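Local coordinates for rieske iron-sulfur protein soxF (Sulfolobus acidocaldarius, PDB 1JM1), which carries a [2Fe-2S] cluster and probably transfers electrons in the respiratory chain as part of a quinol oxidase, at residues Leu7-Ile18 against Asp154-Val165. Numbering follows the deposited sequence. Where two conformers were deposited one is given.
Sequences LAGFPRYKVANI and DYDSSTGDIYAV
A beta hairpin, strands 151-155 and 161-167, takes the N-terminal strand 13-17 along its edge, antiparallel to 161-167. Tyr13 and Ala164 form a hydrogen-bonded pair, with Tyr13 N to Ala164 O at 3.0 Å. A classic beta bulge follows: Val15 and Ala16 both face Ile162. Val15 N reaches Ile162 O, and Ile162 N returns to Ala16 O.

On the face carrying Lys14 and Tyr163, Arg12 reaches across 161-167 to the third strand. Its extended chain brings the guanidinium over the Tyr163 ring, and the last torsion (chi4 88°) lays it flat there, a cation-pi stack with centres 4.1 Å apart and planes 21° apart. Arg12 NH1 donates a nearly straight hydrogen bond, part of a salt bridge, to Asp154 OD2 (2.7 Å). This oxygen lies in the guanidinium plane and is approached on its anti side, somewhat out of the carboxylate plane. A water bridging NH2 to Asp156 OD2 also meets the guanidinium edge; a second water links NH2 to Asp154 OD2. Lys14 crosses the Tyr163 ring at an angle, its CB near CE2.

This three-stranded sheet lies away from the cluster site of the Rieske fold. Its other face carries Ala164 and Ile162; Ala164 touches Val15 CG2 and also packs on Phe35.

At the hairpin end, Asn17 ND2 donates to Thr159 O (3.0 Å) and to Asp161 OD1 (2.8 Å), the latter from above the carboxylate plane. Asn17 OD1 caps helix 18-28 through Gln19 N. Ile18 N donates a hydrogen bond to Gly160 O (2.8 Å). At the far end, Leu7 N donates to Val165 O (2.8 Å), and Leu7 CD1 meets Val165 CG2 at 3.8 Å.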
ATOM      1  N   LEU A   7     -14.426  -5.265  -4.319  1.00 16.26           N
ATOM      2  CA  LEU A   7     -14.952  -4.285  -5.241  1.00 17.40           C
ATOM      3  C   LEU A   7     -14.621  -4.657  -6.664  1.00 16.33           C
ATOM      4  O   LEU A   7     -13.518  -5.046  -6.996  1.00 14.84           O
ATOM      5  CB  LEU A   7     -14.338  -2.938  -4.958  1.00 17.04           C
ATOM      6  CG  LEU A   7     -14.553  -2.304  -3.581  1.00 17.83           C
ATOM      7  CD1 LEU A   7     -13.672  -1.077  -3.402  1.00 19.06           C
ATOM      8  CD2 LEU A   7     -16.082  -2.090  -3.421  1.00 23.26           C
ATOM      9  N   ALA A   8     -15.653  -4.508  -7.524  1.00 18.90           N
ATOM     10  CA  ALA A   8     -15.469  -4.510  -8.975  1.00 17.04           C
ATOM     11  C   ALA A   8     -14.687  -5.752  -9.421  1.00 15.81           C
ATOM     12  O   ALA A   8     -13.839  -5.673 -10.299  1.00 15.09           O
ATOM     13  CB  ALA A   8     -14.868  -3.260  -9.477  1.00 18.25           C
ATOM     14  N   GLY A   9     -15.016  -6.917  -8.884  1.00 17.16           N
ATOM     15  CA  GLY A   9     -14.479  -8.184  -9.330  1.00 17.17           C
ATOM     16  C   GLY A   9     -13.255  -8.702  -8.523  1.00 15.89           C
ATOM     17  O   GLY A   9     -12.828  -9.822  -8.765  1.00 16.51           O
ATOM     18  N   PHE A  10     -12.715  -7.885  -7.644  1.00 13.40           N
ATOM     19  CA  PHE A  10     -11.638  -8.283  -6.776  1.00 12.66           C
ATOM     20  C   PHE A  10     -12.130  -9.198  -5.682  1.00 13.53           C
ATOM     21  O   PHE A  10     -13.315  -9.136  -5.306  1.00 15.08           O
ATOM     22  CB  PHE A  10     -10.983  -7.101  -6.122  1.00 12.18           C
ATOM     23  CG  PHE A  10      -9.924  -6.388  -6.941  1.00 11.19           C
ATOM     24  CD1 PHE A  10     -10.223  -5.508  -7.942  1.00 12.57           C
ATOM     25  CD2 PHE A  10      -8.583  -6.609  -6.656  1.00 11.42           C
ATOM     26  CE1 PHE A  10      -9.267  -4.848  -8.630  1.00 12.60           C
ATOM     27  CE2 PHE A  10      -7.602  -5.901  -7.359  1.00 11.48           C
ATOM     28  CZ  PHE A  10      -7.943  -5.022  -8.342  1.00 11.72           C
ATOM     29  N   PRO A  11     -11.255 -10.004  -5.091  1.00 13.48           N
ATOM     30  CA  PRO A  11     -11.595 -10.783  -3.878  1.00 14.26           C
ATOM     31  C   PRO A  11     -11.623  -9.894  -2.672  1.00 13.96           C
ATOM     32  O   PRO A  11     -11.010  -8.818  -2.614  1.00 14.19           O
ATOM     33  CB  PRO A  11     -10.463 -11.782  -3.801  1.00 15.57           C
ATOM     34  CG  PRO A  11      -9.292 -11.133  -4.480  1.00 15.00           C
ATOM     35  CD  PRO A  11      -9.849 -10.223  -5.503  1.00 14.40           C
ATOM     36  N   ARG A  12     -12.347 -10.334  -1.662  1.00 15.46           N
ATOM     37  CA  ARG A  12     -12.329  -9.778  -0.319  1.00 15.01           C
ATOM     38  C   ARG A  12     -11.411 -10.685   0.498  1.00 15.73           C
ATOM     39  O   ARG A  12     -11.721 -11.832   0.749  1.00 20.21           O
ATOM     40  CB  ARG A  12     -13.754  -9.736   0.212  1.00 17.44           C
ATOM     41  CG  ARG A  12     -13.903  -9.230   1.655  1.00 18.29           C
ATOM     42  CD  ARG A  12     -15.392  -9.145   1.993  1.00 18.86           C
ATOM     43  NE  ARG A  12     -15.609  -8.707   3.372  1.00 20.55           N
ATOM     44  CZ  ARG A  12     -15.683  -7.440   3.715  1.00 21.02           C
ATOM     45  NH1 ARG A  12     -15.559  -6.418   2.863  1.00 21.19           N
ATOM     46  NH2 ARG A  12     -15.886  -7.167   5.015  1.00 24.56           N
ATOM     47  N   TYR A  13     -10.254 -10.172   0.919  1.00 14.05           N
ATOM     48  CA  TYR A  13      -9.203 -10.908   1.593  1.00 14.47           C
ATOM     49  C   TYR A  13      -8.946 -10.331   2.957  1.00 13.61           C
ATOM     50  O   TYR A  13      -8.667  -9.146   3.081  1.00 13.17           O
ATOM     51  CB  TYR A  13      -7.883 -10.845   0.755  1.00 16.76           C
ATOM     52  CG  TYR A  13      -6.643 -11.294   1.470  1.00 16.12           C
ATOM     53  CD1 TYR A  13      -6.564 -12.671   1.756  1.00 18.81           C
ATOM     54  CD2 TYR A  13      -5.603 -10.457   1.906  1.00 16.74           C
ATOM     55  CE1 TYR A  13      -5.441 -13.140   2.428  1.00 21.52           C
ATOM     56  CE2 TYR A  13      -4.509 -10.933   2.608  1.00 16.67           C
ATOM     57  CZ  TYR A  13      -4.435 -12.268   2.840  1.00 18.24           C
ATOM     58  OH  TYR A  13      -3.326 -12.740   3.587  1.00 21.60           O
ATOM     59  N   LYS A  14      -8.965 -11.145   4.016  1.00 14.00           N
ATOM     60  CA  LYS A  14      -8.649 -10.672   5.337  1.00 13.25           C
ATOM     61  C   LYS A  14      -7.158 -10.478   5.510  1.00 13.55           C
ATOM     62  O   LYS A  14      -6.370 -11.438   5.416  1.00 17.44           O
ATOM     63  CB  LYS A  14      -9.136 -11.722   6.370  0.46 16.09           C
ATOM     64  CG  LYS A  14      -8.999 -11.165   7.792  0.46 15.99           C
ATOM     65  CD  LYS A  14      -9.332 -12.245   8.847  0.46 17.64           C
ATOM     66  CE  LYS A  14     -10.702 -12.880   8.667  0.46 20.26           C
ATOM     67  NZ  LYS A  14     -11.036 -13.738   9.833  0.46 34.20           N
ATOM     68  N   VAL A  15      -6.740  -9.281   5.766  1.00 12.18           N
ATOM     69  CA  VAL A  15      -5.326  -8.947   5.967  1.00 12.87           C
ATOM     70  C   VAL A  15      -4.899  -9.274   7.386  1.00 12.92           C
ATOM     71  O   VAL A  15      -3.901  -9.942   7.631  1.00 14.06           O
ATOM     72  CB  VAL A  15      -5.041  -7.469   5.639  1.00 13.01           C
ATOM     73  CG1 VAL A  15      -3.561  -7.155   5.933  1.00 14.37           C
ATOM     74  CG2 VAL A  15      -5.346  -7.158   4.212  1.00 14.35           C
ATOM     75  N   ALA A  16      -5.644  -8.733   8.365  1.00 12.66           N
ATOM     76  CA  ALA A  16      -5.296  -8.822   9.771  1.00 13.00           C
ATOM     77  C   ALA A  16      -6.470  -8.286  10.578  1.00 12.76           C
ATOM     78  O   ALA A  16      -7.283  -7.534  10.058  1.00 13.96           O
ATOM     79  CB  ALA A  16      -4.071  -7.976  10.120  1.00 15.39           C
ATOM     80  N   ASN A  17      -6.520  -8.624  11.865  1.00 12.84           N
ATOM     81  CA  ASN A  17      -7.413  -7.944  12.773  1.00 12.25           C
ATOM     82  C   ASN A  17      -6.762  -6.669  13.256  1.00 11.88           C
ATOM     83  O   ASN A  17      -5.534  -6.609  13.411  1.00 12.87           O
ATOM     84  CB  ASN A  17      -7.719  -8.903  13.956  1.00 13.16           C
ATOM     85  CG  ASN A  17      -8.833  -8.348  14.831  1.00 12.55           C
ATOM     86  OD1 ASN A  17      -8.577  -7.582  15.763  1.00 13.61           O
ATOM     87  ND2 ASN A  17     -10.050  -8.737  14.515  1.00 13.41           N
ATOM     88  N   ILE A  18      -7.575  -5.657  13.558  1.00 11.83           N
ATOM     89  CA  ILE A  18      -7.030  -4.413  14.129  1.00 12.28           C
ATOM     90  C   ILE A  18      -6.167  -4.664  15.329  1.00 12.03           C
ATOM     91  O   ILE A  18      -5.185  -3.966  15.534  1.00 13.21           O
ATOM     92  CB  ILE A  18      -8.211  -3.450  14.468  1.00 12.66           C
ATOM     93  CG1 ILE A  18      -7.730  -2.085  14.925  1.00 14.41           C
ATOM     94  CG2 ILE A  18      -9.155  -4.005  15.519  1.00 13.24           C
ATOM     95  CD1 ILE A  18      -7.009  -1.310  13.809  1.00 16.13           C
ATOM     96  N   ASP A 154     -11.339  -2.319   3.696  1.00 12.67           N
ATOM     97  CA  ASP A 154     -12.649  -2.283   4.352  1.00 13.17           C
ATOM     98  C   ASP A 154     -12.455  -2.864   5.759  1.00 13.07           C
ATOM     99  O   ASP A 154     -12.014  -4.020   5.907  1.00 17.89           O
ATOM    100  CB  ASP A 154     -13.663  -3.061   3.564  1.00 14.59           C
ATOM    101  CG  ASP A 154     -15.071  -3.005   4.108  1.00 21.94           C
ATOM    102  OD1 ASP A 154     -15.381  -2.073   4.848  1.00 30.81           O
ATOM    103  OD2 ASP A 154     -15.906  -3.829   3.686  1.00 26.58           O
ATOM    104  N   TYR A 155     -12.875  -2.175   6.780  1.00 13.95           N
ATOM    105  CA  TYR A 155     -12.828  -2.622   8.156  1.00 13.17           C
ATOM    106  C   TYR A 155     -14.239  -3.086   8.557  1.00 12.17           C
ATOM    107  O   TYR A 155     -15.200  -2.341   8.441  1.00 14.35           O
ATOM    108  CB  TYR A 155     -12.340  -1.451   9.041  1.00 13.96           C
ATOM    109  CG  TYR A 155     -12.437  -1.688  10.514  1.00 13.06           C
ATOM    110  CD1 TYR A 155     -11.526  -2.514  11.209  1.00 13.96           C
ATOM    111  CD2 TYR A 155     -13.394  -1.060  11.263  1.00 12.20           C
ATOM    112  CE1 TYR A 155     -11.614  -2.679  12.584  1.00 15.19           C
ATOM    113  CE2 TYR A 155     -13.491  -1.246  12.620  1.00 13.58           C
ATOM    114  CZ  TYR A 155     -12.648  -2.084  13.273  1.00 14.43           C
ATOM    115  OH  TYR A 155     -12.723  -2.352  14.635  1.00 17.50           O
ATOM    116  N   ASP A 156     -14.307  -4.298   9.046  1.00 11.45           N
ATOM    117  CA  ASP A 156     -15.552  -4.882   9.541  1.00 11.81           C
ATOM    118  C   ASP A 156     -15.685  -4.458  11.018  1.00 11.33           C
ATOM    119  O   ASP A 156     -14.970  -4.973  11.880  1.00 11.63           O
ATOM    120  CB  ASP A 156     -15.539  -6.398   9.394  1.00 13.03           C
ATOM    121  CG  ASP A 156     -16.831  -7.046   9.792  1.00 15.92           C
ATOM    122  OD1 ASP A 156     -17.593  -6.475  10.573  1.00 17.99           O
ATOM    123  OD2 ASP A 156     -17.125  -8.162   9.322  1.00 20.14           O
ATOM    124  N   SER A 157     -16.572  -3.537  11.283  1.00 12.64           N
ATOM    125  CA  SER A 157     -16.709  -2.997  12.626  1.00 14.47           C
ATOM    126  C   SER A 157     -17.269  -4.063  13.616  1.00 14.16           C
ATOM    127  O   SER A 157     -17.137  -3.854  14.788  1.00 18.29           O
ATOM    128  CB  SER A 157     -17.784  -1.902  12.603  0.55 15.52           C
ATOM    129  OG  SER A 157     -19.099  -2.289  12.143  0.55 16.17           O
ATOM    130  N   SER A 158     -17.882  -5.112  13.127  1.00 14.73           N
ATOM    131  CA  SER A 158     -18.406  -6.158  14.031  1.00 15.57           C
ATOM    132  C   SER A 158     -17.304  -7.033  14.606  1.00 13.80           C
ATOM    133  O   SER A 158     -17.413  -7.550  15.712  1.00 15.07           O
ATOM    134  CB  SER A 158     -19.423  -7.013  13.227  0.53 16.28           C
ATOM    135  OG  SER A 158     -19.001  -7.986  12.249  0.53 18.90           O
ATOM    136  N   THR A 159     -16.245  -7.244  13.800  1.00 12.95           N
ATOM    137  CA  THR A 159     -15.225  -8.240  14.124  1.00 12.44           C
ATOM    138  C   THR A 159     -13.867  -7.646  14.366  1.00 11.93           C
ATOM    139  O   THR A 159     -12.998  -8.318  14.935  1.00 12.43           O
ATOM    140  CB  THR A 159     -15.096  -9.303  13.031  1.00 13.37           C
ATOM    141  OG1 THR A 159     -14.642  -8.594  11.857  1.00 13.46           O
ATOM    142  CG2 THR A 159     -16.434  -9.987  12.746  1.00 16.61           C
ATOM    143  N   GLY A 160     -13.624  -6.423  13.889  1.00 11.45           N
ATOM    144  CA  GLY A 160     -12.295  -5.830  13.940  1.00 11.72           C
ATOM    145  C   GLY A 160     -11.401  -6.242  12.773  1.00 11.28           C
ATOM    146  O   GLY A 160     -10.249  -5.791  12.723  1.00 11.87           O
ATOM    147  N   ASP A 161     -11.858  -7.070  11.853  1.00 11.67           N
ATOM    148  CA  ASP A 161     -11.016  -7.525  10.763  1.00 12.05           C
ATOM    149  C   ASP A 161     -10.930  -6.485   9.679  1.00 11.52           C
ATOM    150  O   ASP A 161     -11.894  -5.815   9.292  1.00 12.42           O
ATOM    151  CB  ASP A 161     -11.563  -8.835  10.235  1.00 13.89           C
ATOM    152  CG  ASP A 161     -11.303 -10.012  11.197  1.00 14.43           C
ATOM    153  OD1 ASP A 161     -10.356  -9.973  11.973  1.00 15.90           O
ATOM    154  OD2 ASP A 161     -12.126 -10.953  11.104  1.00 17.35           O
ATOM    155  N   ILE A 162      -9.706  -6.352   9.157  1.00 11.71           N
ATOM    156  CA  ILE A 162      -9.367  -5.466   8.029  1.00 11.08           C
ATOM    157  C   ILE A 162      -9.223  -6.286   6.770  1.00 11.37           C
ATOM    158  O   ILE A 162      -8.412  -7.232   6.746  1.00 12.15           O
ATOM    159  CB  ILE A 162      -8.037  -4.719   8.315  1.00 11.14           C
ATOM    160  CG1 ILE A 162      -8.125  -3.881   9.584  1.00 12.59           C
ATOM    161  CG2 ILE A 162      -7.622  -3.886   7.120  1.00 12.08           C
ATOM    162  CD1 ILE A 162      -6.771  -3.507  10.180  1.00 15.65           C
ATOM    163  N   TYR A 163      -9.994  -5.944   5.758  1.00 11.38           N
ATOM    164  CA  TYR A 163     -10.002  -6.648   4.486  1.00 11.69           C
ATOM    165  C   TYR A 163      -9.409  -5.759   3.378  1.00 11.63           C
ATOM    166  O   TYR A 163      -9.673  -4.548   3.340  1.00 12.54           O
ATOM    167  CB  TYR A 163     -11.439  -6.992   4.077  1.00 13.13           C
ATOM    168  CG  TYR A 163     -12.062  -8.051   4.966  1.00 13.11           C
ATOM    169  CD1 TYR A 163     -12.685  -7.731   6.153  1.00 13.90           C
ATOM    170  CD2 TYR A 163     -11.948  -9.397   4.652  1.00 14.46           C
ATOM    171  CE1 TYR A 163     -13.218  -8.715   6.935  1.00 15.07           C
ATOM    172  CE2 TYR A 163     -12.472 -10.387   5.446  1.00 15.62           C
ATOM    173  CZ  TYR A 163     -13.102 -10.057   6.623  1.00 15.54           C
ATOM    174  OH  TYR A 163     -13.632 -11.040   7.377  1.00 19.19           O
ATOM    175  N   ALA A 164      -8.687  -6.386   2.461  1.00 11.40           N
ATOM    176  CA  ALA A 164      -8.332  -5.780   1.194  1.00 11.13           C
ATOM    177  C   ALA A 164      -9.419  -6.144   0.184  1.00 11.09           C
ATOM    178  O   ALA A 164      -9.812  -7.296   0.097  1.00 11.93           O
ATOM    179  CB  ALA A 164      -6.968  -6.297   0.727  1.00 11.46           C
ATOM    180  N   VAL A 165      -9.899  -5.135  -0.536  1.00 11.16           N
ATOM    181  CA  VAL A 165     -11.068  -5.302  -1.430  1.00 11.83           C
ATOM    182  C   VAL A 165     -10.869  -4.775  -2.828  1.00 11.32           C
ATOM    183  O   VAL A 165     -11.749  -4.972  -3.675  1.00 12.54           O
ATOM    184  CB  VAL A 165     -12.340  -4.712  -0.783  1.00 12.66           C
ATOM    185  CG1 VAL A 165     -12.649  -5.443   0.513  1.00 14.60           C
ATOM    186  CG2 VAL A 165     -12.233  -3.202  -0.584  1.00 13.72           C
TER
HETATM  187  O   HOH W   1     -16.672  -9.187   6.929  1.00 29.55           O
HETATM  188  O   HOH W   2     -17.182  -4.785   6.455  1.00 37.67           O